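Local coordinates for glycosyl hydrolase (Rhizobium leguminosarum bv. trifolii, PDB 5NDX), which probably hydrolyses O-glycosidic bonds as a family 39 glycosidase, being the bacterial orthologue of human alpha-L-iduronidase, at residues N63-K68 with Y73-L78; G102-Y107 with R114-L119; N161-C166 with L177-P182. The protein carries 2 engineered substitutions. All coordinates share one frame; numbering follows the deposited sequence.

Contact 1: N63-K68 with Y73-L78; sequences NLLSAK and YDWSLL. Unlike the reference sequence in segment 63-68: L65 (reference Val).
L65 lies over one face of the W75 indole. Its CD1, offset toward the rim of the indole, sits 4.1 Å from the centroid of the six-membered ring and 23° off the ring normal, the geometry of a CH-pi contact. Its other methyl, CD2, touches W75 CE3 at 3.5 Å. L65 CG is anti to its carbonyl carbon (chi1 -66°), which lets both branches reach the ring although the side chain does not start out facing the 73-78 segment. L65 stands where the reference sequence has valine. Y73 CB lies over the same indole face, and L65 CD2 also reaches L78 CB at 3.8 Å. L64 instead faces the helical turn, its CB 4.0 Å from L77 CB.

The backbone between these side chains forms a small beta hairpin, strands 66-67 and 73-74, leading into helix 76-87 within the TIM-barrel domain of family 39. A67 and Y73 are an antiparallel non-hydrogen-bonded pair. Next to it D74 N donates to S66 O at 2.7 Å, with an N-H...O angle of 159°. D74 CB lies alongside S66 OG, and the carboxylate continues to the helix start, where OD1 accepts from both S76 N and S76 OG, which come from one face of its plane. The S76 N bond caps the helix. Near the helix, a bound water donates to L64 O and D74 O and accepts from L77 N at 2.9 Å, joining three backbone groups. At the other end K68 NZ reaches Y73 O at 3.3 Å from above the carbonyl plane, but this lysine is poorly ordered. L119 of helix 110-131 and P100 of a loop pack against L65, and R126 and Y127 of that helix against W75.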
loop_
_atom_site.group_PDB
_atom_site.type_symbol
_atom_site.label_atom_id
_atom_site.label_comp_id
_atom_site.label_asym_id
_atom_site.label_seq_id
_atom_site.Cartn_x
_atom_site.Cartn_y
_atom_site.Cartn_z
ATOM N N ASN A 63 4.765 14.686 17.502
ATOM C CA ASN A 63 6.091 15.349 17.538
ATOM C C ASN A 63 6.171 16.506 16.577
ATOM O O ASN A 63 7.065 17.294 16.694
ATOM C CB ASN A 63 7.250 14.384 17.251
ATOM C CG ASN A 63 7.481 13.400 18.388
ATOM O OD1 ASN A 63 6.919 13.523 19.472
ATOM N ND2 ASN A 63 8.299 12.418 18.133
ATOM N N LEU A 64 5.254 16.597 15.619
ATOM C CA LEU A 64 5.166 17.758 14.760
ATOM C C LEU A 64 4.608 19.000 15.487
ATOM O O LEU A 64 4.775 20.105 14.997
ATOM C CB LEU A 64 4.292 17.467 13.525
ATOM C CG LEU A 64 4.854 16.388 12.581
ATOM C CD1 LEU A 64 3.961 16.166 11.376
ATOM C CD2 LEU A 64 6.306 16.686 12.163
ATOM N N LEU A 65 3.928 18.812 16.610
ATOM C CA LEU A 65 3.394 19.934 17.375
ATOM C C LEU A 65 4.455 20.470 18.322
ATOM O O LEU A 65 5.369 19.768 18.700
ATOM C CB LEU A 65 2.181 19.491 18.187
ATOM C CG LEU A 65 0.916 19.060 17.439
ATOM C CD1 LEU A 65 -0.190 18.870 18.442
ATOM C CD2 LEU A 65 0.518 20.056 16.377
ATOM N N SER A 66 4.312 21.722 18.714
ATOM C CA SER A 66 5.097 22.240 19.845
ATOM C C SER A 66 4.202 23.145 20.696
ATOM O O SER A 66 3.198 23.689 20.202
ATOM C CB SER A 66 6.385 22.939 19.361
ATOM O OG SER A 66 6.024 23.972 18.484
ATOM N N ALA A 67 4.515 23.205 21.992
ATOM C CA ALA A 67 3.768 24.048 22.950
ATOM C C ALA A 67 4.005 25.484 22.583
ATOM O O ALA A 67 5.152 25.896 22.463
ATOM C CB ALA A 67 4.248 23.831 24.374
ATOM N N LYS A 68 2.920 26.220 22.369
ATOM C CA LYS A 68 2.945 27.671 22.469
ATOM C C LYS A 68 2.407 27.964 23.879
ATOM O O LYS A 68 1.211 27.744 24.134
ATOM C CB LYS A 68 2.111 28.346 21.357
ATOM C CG LYS A 68 2.898 28.549 20.054
ATOM C CD LYS A 68 2.470 29.776 19.237
ATOM C CE LYS A 68 1.343 29.473 18.262
ATOM N NZ LYS A 68 0.122 29.000 18.967
ATOM N N TYR A 73 -1.002 25.005 21.003
ATOM C CA TYR A 73 0.127 24.430 20.301
ATOM C C TYR A 73 0.361 25.165 19.031
ATOM O O TYR A 73 -0.528 25.837 18.536
ATOM C CB TYR A 73 -0.183 22.983 19.988
ATOM C CG TYR A 73 -0.403 22.142 21.204
ATOM C CD1 TYR A 73 0.672 21.587 21.888
ATOM C CD2 TYR A 73 -1.686 21.928 21.694
ATOM C CE1 TYR A 73 0.480 20.797 23.007
ATOM C CE2 TYR A 73 -1.893 21.167 22.818
ATOM C CZ TYR A 73 -0.807 20.593 23.470
ATOM O OH TYR A 73 -1.025 19.811 24.582
ATOM N N ASP A 74 1.569 25.074 18.517
ATOM C CA ASP A 74 1.815 25.471 17.141
ATOM C C ASP A 74 1.462 24.240 16.269
ATOM O O ASP A 74 2.171 23.255 16.316
ATOM C CB ASP A 74 3.283 25.870 16.950
ATOM C CG ASP A 74 3.589 26.355 15.530
ATOM O OD1 ASP A 74 2.753 26.250 14.611
ATOM O OD2 ASP A 74 4.695 26.878 15.311
ATOM N N TRP A 75 0.393 24.352 15.471
ATOM C CA TRP A 75 -0.112 23.273 14.617
ATOM C C TRP A 75 0.465 23.287 13.192
ATOM O O TRP A 75 0.061 22.452 12.362
ATOM C CB TRP A 75 -1.656 23.343 14.490
ATOM C CG TRP A 75 -2.343 23.182 15.762
ATOM C CD1 TRP A 75 -2.598 24.186 16.675
ATOM C CD2 TRP A 75 -2.871 21.977 16.340
ATOM N NE1 TRP A 75 -3.262 23.677 17.755
ATOM C CE2 TRP A 75 -3.436 22.329 17.590
ATOM C CE3 TRP A 75 -2.907 20.638 15.944
ATOM C CZ2 TRP A 75 -4.035 21.388 18.440
ATOM C CZ3 TRP A 75 -3.512 19.702 16.785
ATOM C CH2 TRP A 75 -4.082 20.087 18.022
ATOM N N SER A 76 1.336 24.240 12.864
ATOM C CA SER A 76 1.628 24.502 11.463
ATOM C C SER A 76 2.340 23.332 10.745
ATOM O O SER A 76 2.086 23.143 9.572
ATOM C CB SER A 76 2.410 25.806 11.307
ATOM O OG SER A 76 3.635 25.688 11.978
ATOM N N LEU A 77 3.201 22.567 11.425
ATOM C CA LEU A 77 3.835 21.395 10.819
ATOM C C LEU A 77 2.862 20.234 10.626
ATOM O O LEU A 77 2.891 19.576 9.573
ATOM C CB LEU A 77 5.088 20.930 11.587
ATOM C CG LEU A 77 6.206 21.991 11.684
ATOM C CD1 LEU A 77 7.448 21.415 12.406
ATOM C CD2 LEU A 77 6.593 22.553 10.307
ATOM N N LEU A 78 1.990 20.013 11.613
ATOM C CA LEU A 78 0.969 18.989 11.507
ATOM C C LEU A 78 -0.011 19.301 10.385
ATOM O O LEU A 78 -0.396 18.399 9.639
ATOM C CB LEU A 78 0.265 18.709 12.858
ATOM C CG LEU A 78 -0.682 17.501 12.902
ATOM C CD1 LEU A 78 -0.010 16.177 12.482
ATOM C CD2 LEU A 78 -1.306 17.326 14.270
HETATM O O HOH W 1 3.203 21.848 14.215
#

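Contact 2: G102-Y107 with R114-L119; sequences GLFTDY and RRWRDL
W116 meets both F104 and Y107 in an aromatic cluster that ties a loop of the TIM barrel, lying between strand 91-95 and helix 110-131, to the helix it leads into.

Two T-shaped ring contacts carry it. W116 points an edge at the face of F104, with planes at 90° and centroids 4.9 Å apart between the F104 ring and the six-membered ring of W116. The W116 CE3 atom stands over the centre of the F104 ring. W116 CG is anti to its backbone N (chi1 -172°), which turns the indole toward the loop. Y107 supplies the second contact with the roles reversed, its edge toward the indole face and its plane at 82° to it. Its hydroxyl lies over the rim, OH to W116 CE3 3.1 Å, while L119 CD2 takes the opposite face.

The remaining contacts are van der Waals packing, partly against polar groups. F104 CE2 comes within 3.4 Å of W116 N, and F104 CZ touches R115 CG at 3.8 Å. Beyond the two segments, Y62 and Y162 meet the W116 ring, and Y154 meets Y107 edge-to-face. L103 CD2 lies in the plane of the R115 guanidinium, at its edge, 3.4 Å from NH2.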
loop_
_atom_site.group_PDB
_atom_site.type_symbol
_atom_site.label_atom_id
_atom_site.label_comp_id
_atom_site.label_asym_id
_atom_site.label_seq_id
_atom_site.Cartn_x
_atom_site.Cartn_y
_atom_site.Cartn_z
ATOM N N GLY A 102 8.101 17.623 24.498
ATOM C CA GLY A 102 8.328 16.793 25.692
ATOM C C GLY A 102 7.397 17.014 26.893
ATOM O O GLY A 102 7.697 16.598 27.983
ATOM N N LEU A 103 6.252 17.640 26.703
ATOM C CA LEU A 103 5.374 18.019 27.820
ATOM C C LEU A 103 4.810 16.885 28.638
ATOM O O LEU A 103 4.446 17.110 29.777
ATOM C CB LEU A 103 4.160 18.798 27.328
ATOM C CG LEU A 103 4.223 20.314 27.316
ATOM C CD1 LEU A 103 5.551 20.830 26.788
ATOM C CD2 LEU A 103 3.047 20.809 26.486
ATOM N N PHE A 104 4.642 15.707 28.055
ATOM C CA PHE A 104 4.008 14.597 28.756
ATOM C C PHE A 104 5.097 13.732 29.390
ATOM O O PHE A 104 6.021 13.322 28.718
ATOM C CB PHE A 104 3.062 13.842 27.810
ATOM C CG PHE A 104 1.864 14.670 27.406
ATOM C CD1 PHE A 104 1.954 15.584 26.355
ATOM C CD2 PHE A 104 0.692 14.594 28.115
ATOM C CE1 PHE A 104 0.880 16.395 26.015
ATOM C CE2 PHE A 104 -0.393 15.407 27.787
ATOM C CZ PHE A 104 -0.304 16.303 26.735
ATOM N N THR A 105 5.045 13.559 30.710
ATOM C CA THR A 105 6.047 12.772 31.468
ATOM C C THR A 105 5.484 11.682 32.394
ATOM O O THR A 105 6.240 10.869 32.881
ATOM C CB THR A 105 6.884 13.735 32.317
ATOM O OG1 THR A 105 5.996 14.542 33.102
ATOM C CG2 THR A 105 7.724 14.647 31.412
ATOM N N ASP A 106 4.165 11.602 32.555
ATOM C CA ASP A 106 3.553 10.754 33.576
ATOM C C ASP A 106 2.055 10.597 33.342
ATOM O O ASP A 106 1.272 11.499 33.653
ATOM C CB ASP A 106 3.801 11.333 34.987
ATOM C CG ASP A 106 3.340 10.399 36.119
ATOM O OD1 ASP A 106 3.058 9.196 35.875
ATOM O OD2 ASP A 106 3.288 10.887 37.275
ATOM N N TYR A 107 1.656 9.432 32.830
ATOM C CA TYR A 107 0.237 9.190 32.501
ATOM C C TYR A 107 -0.592 8.729 33.698
ATOM O O TYR A 107 -1.796 8.534 33.570
ATOM C CB TYR A 107 0.104 8.242 31.285
ATOM C CG TYR A 107 0.356 8.963 29.969
ATOM C CD1 TYR A 107 -0.630 9.765 29.397
ATOM C CD2 TYR A 107 1.583 8.874 29.315
ATOM C CE1 TYR A 107 -0.403 10.442 28.211
ATOM C CE2 TYR A 107 1.811 9.537 28.118
ATOM C CZ TYR A 107 0.811 10.322 27.578
ATOM O OH TYR A 107 1.013 10.997 26.408
ATOM N N ARG A 114 -5.689 14.468 31.603
ATOM C CA ARG A 114 -6.687 15.448 31.135
ATOM C C ARG A 114 -6.176 16.404 30.040
ATOM O O ARG A 114 -6.936 16.812 29.165
ATOM C CB ARG A 114 -7.261 16.265 32.312
ATOM C CG ARG A 114 -8.505 15.642 32.930
ATOM C CD ARG A 114 -9.186 16.501 34.024
ATOM N NE ARG A 114 -9.130 15.735 35.266
ATOM C CZ ARG A 114 -8.155 15.776 36.170
ATOM N NH1 ARG A 114 -7.149 16.644 36.100
ATOM N NH2 ARG A 114 -8.222 14.956 37.195
ATOM N N ARG A 115 -4.911 16.782 30.134
ATOM C CA ARG A 115 -4.247 17.574 29.116
ATOM C C ARG A 115 -4.131 16.779 27.752
ATOM O O ARG A 115 -4.352 17.342 26.675
ATOM C CB ARG A 115 -2.879 17.989 29.662
ATOM C CG ARG A 115 -2.074 18.950 28.806
ATOM C CD ARG A 115 -1.000 19.753 29.576
ATOM N NE ARG A 115 -0.213 20.606 28.653
ATOM C CZ ARG A 115 -0.680 21.685 27.984
ATOM N NH1 ARG A 115 -1.945 22.106 28.113
ATOM N NH2 ARG A 115 0.120 22.371 27.163
ATOM N N TRP A 116 -3.824 15.483 27.836
ATOM C CA TRP A 116 -3.796 14.581 26.683
ATOM C C TRP A 116 -5.177 14.473 26.037
ATOM O O TRP A 116 -5.297 14.647 24.825
ATOM C CB TRP A 116 -3.275 13.181 27.047
ATOM C CG TRP A 116 -3.067 12.342 25.829
ATOM C CD1 TRP A 116 -3.933 11.421 25.305
ATOM C CD2 TRP A 116 -1.932 12.376 24.958
ATOM N NE1 TRP A 116 -3.395 10.860 24.175
ATOM C CE2 TRP A 116 -2.176 11.438 23.923
ATOM C CE3 TRP A 116 -0.743 13.113 24.936
ATOM C CZ2 TRP A 116 -1.254 11.210 22.879
ATOM C CZ3 TRP A 116 0.191 12.872 23.907
ATOM C CH2 TRP A 116 -0.074 11.919 22.899
ATOM N N ARG A 117 -6.205 14.230 26.855
ATOM C CA ARG A 117 -7.590 14.262 26.398
ATOM C C ARG A 117 -7.869 15.550 25.617
ATOM O O ARG A 117 -8.460 15.526 24.502
ATOM C CB ARG A 117 -8.561 14.090 27.558
ATOM C CG ARG A 117 -10.045 14.203 27.186
ATOM C CD ARG A 117 -10.907 14.719 28.359
ATOM N NE ARG A 117 -10.488 16.047 28.836
ATOM C CZ ARG A 117 -10.738 16.554 30.067
ATOM N NH1 ARG A 117 -11.423 15.872 30.988
ATOM N NH2 ARG A 117 -10.280 17.755 30.398
ATOM N N ASP A 118 -7.409 16.663 26.164
ATOM C CA ASP A 118 -7.688 17.952 25.539
ATOM C C ASP A 118 -6.932 18.116 24.221
ATOM O O ASP A 118 -7.451 18.722 23.317
ATOM C CB ASP A 118 -7.354 19.110 26.479
ATOM C CG ASP A 118 -8.302 19.195 27.698
ATOM O OD1 ASP A 118 -9.409 18.596 27.708
ATOM O OD2 ASP A 118 -7.916 19.896 28.641
ATOM N N LEU A 119 -5.712 17.590 24.136
ATOM C CA LEU A 119 -4.948 17.567 22.877
ATOM C C LEU A 119 -5.714 16.796 21.761
ATOM O O LEU A 119 -5.907 17.295 20.653
ATOM C CB LEU A 119 -3.564 16.981 23.137
ATOM C CG LEU A 119 -2.770 16.594 21.896
ATOM C CD1 LEU A 119 -2.533 17.823 21.033
ATOM C CD2 LEU A 119 -1.485 15.939 22.342
#

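Contact 3: N161-C166 with L177-P182; sequences NYYDAC and LPMGGP
The Y163 ring has G180 O near its plane at one edge, while M179 CE comes at it obliquely. The Y162 ring, on the same helix, carries C166 SG over one face, 3.6 Å above the plane and offset toward the rim. These groups belong to a beta-alpha-beta unit of the TIM barrel, made of strand 140-142, helix 155-171 and strand 179-184. Helix 161-166 and strand 179-182 run nearly antiparallel, at 164°, with axes 9.9 Å apart at their closest approach, the spacing of a helix packed on its sheet.

M179 bridges that gap. With CG anti to the backbone N and a bend at chi2 (64°), its chain heads for the helix and sets its methyl between two helical side chains. M179 CE lies 3.9 Å from Y163 CE1 and 3.7 Å from C166 CB. Farther back, M179 CG touches Y163 OH at 3.7 Å, so the two side chains run past each other in opposite directions. V167 and L170 of the same helix also pack on M179, whose backbone N is bonded to D215 OD2.

The Y163 hydroxyl makes no hydrogen bond within this pair of segments; it is bonded to R213 O, and the ring also meets L195 and C199 of helix 190-200. A phenylalanine at Y163 would probably leave R213 O without this mate and deprive M179 CG of the oxygen it packs against. The contact thus has an apolar middle and a polar tip anchored beyond it. Along the strand, G180 has no side chain, and its backbone passes close to the tyrosine hydroxyl: G180 CA is 4.2 Å from Y163 OH.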
loop_
_atom_site.group_PDB
_atom_site.type_symbol
_atom_site.label_atom_id
_atom_site.label_comp_id
_atom_site.label_asym_id
_atom_site.label_seq_id
_atom_site.Cartn_x
_atom_site.Cartn_y
_atom_site.Cartn_z
ATOM N N ASN A 161 -4.821 4.609 31.272
ATOM C CA ASN A 161 -5.315 5.998 31.425
ATOM C C ASN A 161 -5.166 6.803 30.123
ATOM O O ASN A 161 -5.985 7.654 29.809
ATOM C CB ASN A 161 -4.494 6.776 32.467
ATOM C CG ASN A 161 -4.676 6.292 33.892
ATOM O OD1 ASN A 161 -5.639 5.608 34.253
ATOM N ND2 ASN A 161 -3.742 6.697 34.720
ATOM N N TYR A 162 -4.030 6.604 29.471
ATOM C CA TYR A 162 -3.769 7.137 28.128
ATOM C C TYR A 162 -4.878 6.738 27.132
ATOM O O TYR A 162 -5.410 7.607 26.424
ATOM C CB TYR A 162 -2.358 6.730 27.673
ATOM C CG TYR A 162 -2.173 6.718 26.171
ATOM C CD1 TYR A 162 -1.940 7.903 25.452
ATOM C CD2 TYR A 162 -2.242 5.530 25.475
ATOM C CE1 TYR A 162 -1.782 7.883 24.074
ATOM C CE2 TYR A 162 -2.090 5.497 24.105
ATOM C CZ TYR A 162 -1.888 6.680 23.410
ATOM O OH TYR A 162 -1.746 6.593 22.061
ATOM N N TYR A 163 -5.252 5.458 27.119
ATOM C CA TYR A 163 -6.376 4.957 26.280
ATOM C C TYR A 163 -7.680 5.698 26.615
ATOM O O TYR A 163 -8.382 6.230 25.731
ATOM C CB TYR A 163 -6.557 3.424 26.415
ATOM C CG TYR A 163 -7.527 2.897 25.405
ATOM C CD1 TYR A 163 -7.107 2.614 24.102
ATOM C CD2 TYR A 163 -8.871 2.815 25.688
ATOM C CE1 TYR A 163 -8.000 2.224 23.126
ATOM C CE2 TYR A 163 -9.775 2.426 24.738
ATOM C CZ TYR A 163 -9.335 2.126 23.437
ATOM O OH TYR A 163 -10.230 1.760 22.452
ATOM N N ASP A 164 -7.969 5.790 27.914
ATOM C CA ASP A 164 -9.143 6.517 28.425
ATOM C C ASP A 164 -9.204 7.932 27.922
ATOM O O ASP A 164 -10.259 8.415 27.568
ATOM C CB ASP A 164 -9.134 6.557 29.966
ATOM C CG ASP A 164 -9.339 5.197 30.601
ATOM O OD1 ASP A 164 -10.024 4.360 29.994
ATOM O OD2 ASP A 164 -8.832 4.965 31.732
ATOM N N ALA A 165 -8.052 8.587 27.925
ATOM C CA ALA A 165 -7.919 9.989 27.513
ATOM C C ALA A 165 -8.118 10.147 26.003
ATOM O O ALA A 165 -8.800 11.094 25.553
ATOM C CB ALA A 165 -6.544 10.505 27.920
ATOM N N CYS A 166 -7.503 9.236 25.226
ATOM C CA CYS A 166 -7.779 9.173 23.776
ATOM C C CYS A 166 -9.276 9.073 23.496
ATOM O O CYS A 166 -9.789 9.844 22.709
ATOM C CB CYS A 166 -7.077 7.977 23.120
ATOM S SG CYS A 166 -5.308 8.149 23.120
ATOM N N LEU A 177 -16.014 8.668 15.828
ATOM C CA LEU A 177 -14.649 8.588 15.300
ATOM C C LEU A 177 -14.046 7.265 15.801
ATOM O O LEU A 177 -13.919 7.063 17.035
ATOM C CB LEU A 177 -13.782 9.766 15.753
ATOM C CG LEU A 177 -14.306 11.099 15.219
ATOM C CD1 LEU A 177 -13.622 12.264 15.916
ATOM C CD2 LEU A 177 -14.220 11.226 13.702
ATOM N N PRO A 178 -13.693 6.356 14.885
ATOM C CA PRO A 178 -13.274 5.039 15.420
ATOM C C PRO A 178 -11.940 5.057 16.191
ATOM O O PRO A 178 -11.034 5.809 15.846
ATOM C CB PRO A 178 -13.169 4.181 14.159
ATOM C CG PRO A 178 -13.981 4.869 13.135
ATOM C CD PRO A 178 -13.798 6.324 13.413
ATOM N N MET A 179 -11.902 4.327 17.294
ATOM C CA MET A 179 -10.745 4.241 18.149
ATOM C C MET A 179 -10.420 2.780 18.383
ATOM O O MET A 179 -11.317 1.962 18.579
ATOM C CB MET A 179 -10.989 4.873 19.500
ATOM C CG MET A 179 -9.762 4.819 20.411
ATOM S SD MET A 179 -8.368 5.771 19.751
ATOM C CE MET A 179 -6.992 5.162 20.738
ATOM N N GLY A 180 -9.142 2.463 18.386
ATOM C CA GLY A 180 -8.725 1.094 18.636
ATOM C C GLY A 180 -7.288 0.990 19.022
ATOM O O GLY A 180 -6.586 1.994 19.154
ATOM N N GLY A 181 -6.864 -0.249 19.241
ATOM C CA GLY A 181 -5.546 -0.516 19.743
ATOM C C GLY A 181 -5.430 -1.954 20.154
ATOM O O GLY A 181 -6.321 -2.752 19.853
ATOM N N PRO A 182 -4.365 -2.314 20.836
ATOM C CA PRO A 182 -3.258 -1.446 21.265
ATOM C C PRO A 182 -2.080 -1.287 20.287
ATOM O O PRO A 182 -1.125 -0.579 20.605
ATOM C CB PRO A 182 -2.743 -2.163 22.520
ATOM C CG PRO A 182 -3.089 -3.614 22.299
ATOM C CD PRO A 182 -4.247 -3.693 21.339
#

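The three contacts follow one another along the chain. Contacts 1 and 2 meet through L65 CD1 and L119 CD1, 3.6 Å apart, and through A67 CB and L103 CD2. Contacts 2 and 3 are joined by a probable hydrogen bond from N161 ND2 to Y107 O at 2.9 Å and by packing of W116 NE1 against C166 SG. Contacts 1 and 3 do not touch, their nearest atoms being about 11 Å apart, so contact 2 spans them. All three lie away from the annotated sites. In contact 3, G180 is about 7 Å from a bound 4-methylumbelliferyl iduronide, whereas strands 55-58, 91-95 and 140-142 supply F55, F93 and Y140 to one of the two ligand pockets.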